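Local structure of periplasmic binding protein (Xylanimonas cellulosilytica, 4MX8) at residues F236-V250 with V273-L287. The protein is probably a periplasmic solute-binding protein that captures a ligand, perhaps an iron-siderophore or related metal complex, for an ABC-type importer. Residues are numbered along the deposited sequence; the frame is centred on the assembly and turned at random.
Sequences FEFLLEHDPQWLWVV and VNRTTAATEDHVLYL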
loop_
_atom_site.group_PDB
_atom_site.type_symbol
_atom_site.label_atom_id
_atom_site.label_comp_id
_atom_site.label_asym_id
_atom_site.label_seq_id
_atom_site.Cartn_x
_atom_site.Cartn_y
_atom_site.Cartn_z
ATOM N N PHE A 236 23.917 10.578 -3.164
ATOM C CA PHE A 236 23.708 10.802 -4.590
ATOM C C PHE A 236 24.778 10.065 -5.383
ATOM O O PHE A 236 24.518 9.558 -6.467
ATOM C CB PHE A 236 23.737 12.287 -4.933
ATOM C CG PHE A 236 22.652 13.075 -4.275
ATOM C CD1 PHE A 236 21.322 12.788 -4.524
ATOM C CD2 PHE A 236 22.957 14.111 -3.414
ATOM C CE1 PHE A 236 20.313 13.524 -3.915
ATOM C CE2 PHE A 236 21.959 14.840 -2.810
ATOM C CZ PHE A 236 20.637 14.550 -3.058
ATOM N N GLU A 237 25.981 9.993 -4.826
ATOM C CA GLU A 237 27.081 9.281 -5.465
ATOM C C GLU A 237 26.784 7.787 -5.698
ATOM O O GLU A 237 27.311 7.185 -6.633
ATOM C CB GLU A 237 28.367 9.456 -4.659
ATOM C CG GLU A 237 28.918 10.872 -4.665
ATOM C CD GLU A 237 28.395 11.710 -3.515
ATOM O OE1 GLU A 237 29.008 12.761 -3.207
ATOM O OE2 GLU A 237 27.371 11.318 -2.915
ATOM N N PHE A 238 25.940 7.205 -4.851
ATOM C CA PHE A 238 25.485 5.828 -5.025
ATOM C C PHE A 238 24.767 5.686 -6.360
ATOM O O PHE A 238 24.987 4.718 -7.088
ATOM C CB PHE A 238 24.553 5.432 -3.867
ATOM C CG PHE A 238 24.083 3.994 -3.899
ATOM C CD1 PHE A 238 22.985 3.614 -4.671
ATOM C CD2 PHE A 238 24.717 3.025 -3.126
ATOM C CE1 PHE A 238 22.541 2.292 -4.700
ATOM C CE2 PHE A 238 24.274 1.703 -3.142
ATOM C CZ PHE A 238 23.183 1.342 -3.934
ATOM N N LEU A 239 23.900 6.647 -6.676
ATOM C CA LEU A 239 23.149 6.598 -7.928
ATOM C C LEU A 239 24.123 6.608 -9.081
ATOM O O LEU A 239 24.032 5.781 -9.982
ATOM C CB LEU A 239 22.195 7.776 -8.053
ATOM C CG LEU A 239 21.083 7.794 -7.021
ATOM C CD1 LEU A 239 20.197 8.997 -7.237
ATOM C CD2 LEU A 239 20.294 6.521 -7.124
ATOM N N LEU A 240 25.068 7.540 -9.020
ATOM C CA LEU A 240 26.046 7.734 -10.080
ATOM C C LEU A 240 26.962 6.532 -10.253
ATOM O O LEU A 240 27.300 6.165 -11.373
ATOM C CB LEU A 240 26.888 8.964 -9.790
ATOM C CG LEU A 240 27.691 9.391 -11.000
ATOM C CD1 LEU A 240 26.750 9.670 -12.150
ATOM C CD2 LEU A 240 28.465 10.608 -10.650
ATOM N N GLU A 241 27.362 5.925 -9.140
ATOM C CA GLU A 241 28.220 4.743 -9.169
ATOM C C GLU A 241 27.591 3.581 -9.920
ATOM O O GLU A 241 28.148 3.112 -10.915
ATOM C CB GLU A 241 28.584 4.300 -7.748
ATOM C CG GLU A 241 29.108 2.873 -7.646
ATOM C CD GLU A 241 29.859 2.614 -6.352
ATOM O OE1 GLU A 241 29.599 3.322 -5.353
ATOM O OE2 GLU A 241 30.722 1.706 -6.338
ATOM N N HIS A 242 26.431 3.142 -9.436
ATOM C CA HIS A 242 25.728 1.976 -9.962
ATOM C C HIS A 242 24.870 2.316 -11.168
ATOM O O HIS A 242 24.472 1.424 -11.928
ATOM C CB HIS A 242 24.875 1.347 -8.863
ATOM C CG HIS A 242 25.673 0.928 -7.674
ATOM N ND1 HIS A 242 26.659 -0.029 -7.744
ATOM C CD2 HIS A 242 25.659 1.360 -6.391
ATOM C CE1 HIS A 242 27.212 -0.181 -6.554
ATOM N NE2 HIS A 242 26.623 0.653 -5.715
ATOM N N ASP A 243 24.596 3.611 -11.318
ATOM C CA ASP A 243 23.934 4.181 -12.494
ATOM C C ASP A 243 22.862 3.305 -13.140
ATOM O O ASP A 243 23.101 2.680 -14.172
ATOM C CB ASP A 243 24.974 4.613 -13.528
ATOM C CG ASP A 243 24.365 5.401 -14.667
ATOM O OD1 ASP A 243 24.818 5.207 -15.816
ATOM O OD2 ASP A 243 23.427 6.202 -14.414
ATOM N N PRO A 244 21.678 3.256 -12.522
ATOM C CA PRO A 244 20.561 2.488 -13.063
ATOM C C PRO A 244 20.004 3.179 -14.294
ATOM O O PRO A 244 20.050 4.414 -14.364
ATOM C CB PRO A 244 19.532 2.515 -11.930
ATOM C CG PRO A 244 19.848 3.733 -11.154
ATOM C CD PRO A 244 21.326 3.963 -11.281
ATOM N N GLN A 245 19.507 2.387 -15.243
ATOM C CA GLN A 245 18.907 2.909 -16.458
ATOM C C GLN A 245 17.608 3.663 -16.175
ATOM O O GLN A 245 17.330 4.687 -16.790
ATOM C CB GLN A 245 18.648 1.771 -17.443
ATOM C CG GLN A 245 18.152 2.250 -18.791
ATOM C CD GLN A 245 19.254 2.900 -19.590
ATOM O OE1 GLN A 245 20.418 2.539 -19.440
ATOM N NE2 GLN A 245 18.902 3.870 -20.435
ATOM N N TRP A 246 16.810 3.142 -15.248
ATOM C CA TRP A 246 15.564 3.779 -14.865
ATOM C C TRP A 246 15.590 4.011 -13.365
ATOM O O TRP A 246 16.013 3.123 -12.604
ATOM C CB TRP A 246 14.406 2.860 -15.199
ATOM C CG TRP A 246 14.297 2.537 -16.622
ATOM C CD1 TRP A 246 14.795 1.438 -17.251
ATOM C CD2 TRP A 246 13.649 3.319 -17.620
ATOM N NE1 TRP A 246 14.492 1.486 -18.590
ATOM C CE2 TRP A 246 13.788 2.638 -18.840
ATOM C CE3 TRP A 246 12.961 4.531 -17.602
ATOM C CZ2 TRP A 246 13.262 3.131 -20.036
ATOM C CZ3 TRP A 246 12.444 5.023 -18.789
ATOM C CH2 TRP A 246 12.598 4.322 -19.989
ATOM N N LEU A 247 15.150 5.197 -12.940
ATOM C CA LEU A 247 15.067 5.534 -11.520
ATOM C C LEU A 247 13.610 5.779 -11.166
ATOM O O LEU A 247 12.973 6.665 -11.746
ATOM C CB LEU A 247 15.897 6.779 -11.214
ATOM C CG LEU A 247 16.037 7.274 -9.766
ATOM C CD1 LEU A 247 16.934 6.362 -8.962
ATOM C CD2 LEU A 247 16.581 8.687 -9.743
ATOM N N TRP A 248 13.086 4.981 -10.229
ATOM C CA TRP A 248 11.688 5.062 -9.805
ATOM C C TRP A 248 11.580 5.692 -8.430
ATOM O O TRP A 248 12.043 5.114 -7.456
ATOM C CB TRP A 248 11.079 3.668 -9.727
ATOM C CG TRP A 248 11.061 2.904 -11.017
ATOM C CD1 TRP A 248 12.052 2.108 -11.511
ATOM C CD2 TRP A 248 9.992 2.840 -11.965
ATOM N NE1 TRP A 248 11.670 1.556 -12.710
ATOM C CE2 TRP A 248 10.406 1.987 -13.007
ATOM C CE3 TRP A 248 8.724 3.415 -12.030
ATOM C CZ2 TRP A 248 9.602 1.696 -14.096
ATOM C CZ3 TRP A 248 7.925 3.121 -13.113
ATOM C CH2 TRP A 248 8.368 2.274 -14.133
ATOM N N VAL A 249 10.937 6.852 -8.346
ATOM C CA VAL A 249 10.982 7.671 -7.139
ATOM C C VAL A 249 9.653 7.775 -6.402
ATOM O O VAL A 249 8.630 8.119 -6.998
ATOM C CB VAL A 249 11.414 9.095 -7.491
ATOM C CG1 VAL A 249 11.609 9.909 -6.233
ATOM C CG2 VAL A 249 12.685 9.057 -8.315
ATOM N N VAL A 250 9.689 7.492 -5.102
ATOM C CA VAL A 250 8.549 7.688 -4.195
ATOM C C VAL A 250 8.876 8.823 -3.218
ATOM O O VAL A 250 9.788 8.698 -2.400
ATOM C CB VAL A 250 8.293 6.412 -3.370
ATOM C CG1 VAL A 250 7.208 6.634 -2.374
ATOM C CG2 VAL A 250 7.935 5.272 -4.271
ATOM N N VAL A 273 23.388 13.831 -9.508
ATOM C CA VAL A 273 22.280 13.124 -10.128
ATOM C C VAL A 273 22.080 13.527 -11.588
ATOM O O VAL A 273 21.730 12.697 -12.407
ATOM C CB VAL A 273 20.957 13.269 -9.315
ATOM C CG1 VAL A 273 19.759 12.795 -10.123
ATOM C CG2 VAL A 273 21.037 12.488 -8.008
ATOM N N ASN A 274 22.320 14.783 -11.940
ATOM C CA ASN A 274 22.129 15.181 -13.339
ATOM C C ASN A 274 23.118 14.554 -14.320
ATOM O O ASN A 274 22.946 14.686 -15.528
ATOM C CB ASN A 274 22.140 16.698 -13.505
ATOM C CG ASN A 274 21.000 17.366 -12.789
ATOM O OD1 ASN A 274 21.207 18.315 -12.043
ATOM N ND2 ASN A 274 19.784 16.882 -13.010
ATOM N N ARG A 275 24.151 13.890 -13.794
ATOM C CA ARG A 275 25.176 13.226 -14.604
ATOM C C ARG A 275 24.804 11.765 -14.806
ATOM O O ARG A 275 25.314 11.077 -15.686
ATOM C CB ARG A 275 26.533 13.312 -13.918
ATOM C CG ARG A 275 27.286 14.590 -14.192
ATOM C CD ARG A 275 28.665 14.559 -13.570
ATOM N NE ARG A 275 28.665 14.887 -12.146
ATOM C CZ ARG A 275 29.356 14.216 -11.230
ATOM N NH1 ARG A 275 30.086 13.178 -11.593
ATOM N NH2 ARG A 275 29.318 14.576 -9.956
ATOM N N THR A 276 23.897 11.316 -13.953
ATOM C CA THR A 276 23.325 9.980 -13.966
ATOM C C THR A 276 22.673 9.655 -15.317
ATOM O O THR A 276 22.110 10.538 -15.966
ATOM C CB THR A 276 22.320 9.916 -12.804
ATOM O OG1 THR A 276 22.970 9.372 -11.650
ATOM C CG2 THR A 276 21.072 9.142 -13.140
ATOM N N THR A 277 22.768 8.400 -15.759
ATOM C CA THR A 277 22.142 8.009 -17.025
ATOM C C THR A 277 20.640 8.238 -16.976
ATOM O O THR A 277 20.067 8.837 -17.896
ATOM C CB THR A 277 22.403 6.536 -17.399
ATOM O OG1 THR A 277 23.779 6.362 -17.749
ATOM C CG2 THR A 277 21.546 6.125 -18.585
ATOM N N ALA A 278 20.016 7.756 -15.898
ATOM C CA ALA A 278 18.583 7.925 -15.705
ATOM C C ALA A 278 18.142 9.378 -15.922
ATOM O O ALA A 278 17.174 9.643 -16.624
ATOM C CB ALA A 278 18.179 7.439 -14.327
ATOM N N ALA A 279 18.866 10.324 -15.339
ATOM C CA ALA A 279 18.504 11.723 -15.487
ATOM C C ALA A 279 18.722 12.235 -16.914
ATOM O O ALA A 279 17.848 12.889 -17.475
ATOM C CB ALA A 279 19.250 12.575 -14.485
ATOM N N THR A 280 19.870 11.931 -17.512
ATOM C CA THR A 280 20.168 12.496 -18.825
ATOM C C THR A 280 19.291 11.933 -19.930
ATOM O O THR A 280 19.143 12.537 -20.987
ATOM C CB THR A 280 21.660 12.359 -19.213
ATOM O OG1 THR A 280 22.017 10.980 -19.308
ATOM C CG2 THR A 280 22.550 13.037 -18.182
ATOM N N GLU A 281 18.693 10.778 -19.673
ATOM C CA GLU A 281 17.882 10.110 -20.676
ATOM C C GLU A 281 16.378 10.245 -20.375
ATOM O O GLU A 281 15.560 9.624 -21.049
ATOM C CB GLU A 281 18.295 8.639 -20.756
ATOM C CG GLU A 281 18.395 8.083 -22.157
ATOM C CD GLU A 281 19.541 8.685 -22.935
ATOM O OE1 GLU A 281 20.552 9.081 -22.312
ATOM O OE2 GLU A 281 19.427 8.762 -24.176
ATOM N N ASP A 282 16.023 11.054 -19.372
ATOM C CA ASP A 282 14.624 11.306 -19.023
ATOM C C ASP A 282 13.940 9.990 -18.618
ATOM O O ASP A 282 12.853 9.635 -19.087
ATOM C CB ASP A 282 13.909 12.007 -20.186
ATOM C CG ASP A 282 12.598 12.657 -19.776
ATOM O OD1 ASP A 282 12.302 12.755 -18.558
ATOM O OD2 ASP A 282 11.864 13.081 -20.697
ATOM N N HIS A 283 14.606 9.277 -17.719
ATOM C CA HIS A 283 14.203 7.956 -17.285
ATOM C C HIS A 283 13.961 7.979 -15.782
ATOM O O HIS A 283 14.069 6.946 -15.120
ATOM C CB HIS A 283 15.310 6.956 -17.607
ATOM C CG HIS A 283 15.381 6.563 -19.055
ATOM N ND1 HIS A 283 16.268 5.614 -19.522
ATOM C CD2 HIS A 283 14.668 6.976 -20.133
ATOM C CE1 HIS A 283 16.104 5.464 -20.827
ATOM N NE2 HIS A 283 15.139 6.278 -21.222
ATOM N N VAL A 284 13.659 9.158 -15.240
ATOM C CA VAL A 284 13.228 9.273 -13.841
ATOM C C VAL A 284 11.707 9.306 -13.779
ATOM O O VAL A 284 11.079 10.225 -14.291
ATOM C CB VAL A 284 13.827 10.527 -13.142
ATOM C CG1 VAL A 284 13.280 10.688 -11.747
ATOM C CG2 VAL A 284 15.336 10.427 -13.082
ATOM N N LEU A 285 11.116 8.296 -13.157
ATOM C CA LEU A 285 9.662 8.206 -13.070
ATOM C C LEU A 285 9.212 8.393 -11.636
ATOM O O LEU A 285 9.739 7.734 -10.733
ATOM C CB LEU A 285 9.190 6.838 -13.559
ATOM C CG LEU A 285 9.778 6.467 -14.913
ATOM C CD1 LEU A 285 10.119 5.023 -14.869
ATOM C CD2 LEU A 285 8.814 6.759 -16.023
ATOM N N TYR A 286 8.241 9.280 -11.423
ATOM C CA TYR A 286 7.727 9.504 -10.070
ATOM C C TYR A 286 6.440 8.721 -9.789
ATOM O O TYR A 286 5.480 8.757 -10.566
ATOM C CB TYR A 286 7.544 10.994 -9.816
ATOM C CG TYR A 286 8.856 11.731 -9.784
ATOM C CD1 TYR A 286 9.525 11.936 -8.585
ATOM C CD2 TYR A 286 9.445 12.197 -10.951
ATOM C CE1 TYR A 286 10.735 12.597 -8.544
ATOM C CE2 TYR A 286 10.652 12.863 -10.919
ATOM C CZ TYR A 286 11.289 13.056 -9.712
ATOM O OH TYR A 286 12.498 13.697 -9.670
ATOM N N LEU A 287 6.431 7.997 -8.682
ATOM C CA LEU A 287 5.276 7.176 -8.341
ATOM C C LEU A 287 4.366 7.943 -7.374
ATOM O O LEU A 287 4.832 8.828 -6.671
ATOM C CB LEU A 287 5.731 5.848 -7.730
ATOM C CG LEU A 287 6.688 4.983 -8.544
ATOM C CD1 LEU A 287 7.052 3.789 -7.721
ATOM C CD2 LEU A 287 6.048 4.536 -9.831
HETATM O O HOH W 1 6.734 10.483 -5.621
#
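Leu-285 lies over one face of the Trp-248 indole. Leu-287 CD2 meets the same ring system at its edge, 3.6 Å from Trp-248 CE3. The residues sit on two neighbouring parallel strands, 246-251 and 284-287, in the C-terminal half of a TroA-like solute-binding fold. Strand 284-287 is an edge strand of its sheet in this chain, and strand 183-189 pairs with the other edge of 246-251. Ile-212 of helix 207-214 packs on both Trp-248 and Leu-287.

The opposite sheet face carries Leu-247, Val-249, Val-284 and Tyr-286. Val-249 CB rests 3.6 Å from Tyr-286 CD1, and Ala-264 of helix 264-267 touches both side chains. Ala-278, in the short helix before strand 284-287, packs its CB on Leu-247 CB.

Backbone bonds alternate between the strands: Leu-247 N to His-283 O, Leu-285 N to Leu-247 O (2.8 Å), Val-249 N to Leu-285 O, and Leu-287 N to Val-249 O.

Where the strands begin, the His-283 ring stacks face to face on the six-membered ring of Trp-246, with centroids 3.6 Å apart and planes at 17°. Glu-281 CB lies over the other imidazole face. His-283 ND1 donates to Gln-245 O (3.1 Å), which would help hold the ring's rotation. The oxygen lies in the ring plane, but the donor stands above the carbonyl plane.

At the polar edge, Asp-243 has CG anti to its backbone N (chi1 -171°), which turns the carboxylate to the start of helix 277-280. There Thr-277 N donates to Asp-243 OD2 at 2.7 Å, on its syn side and somewhat out of the carboxylate plane.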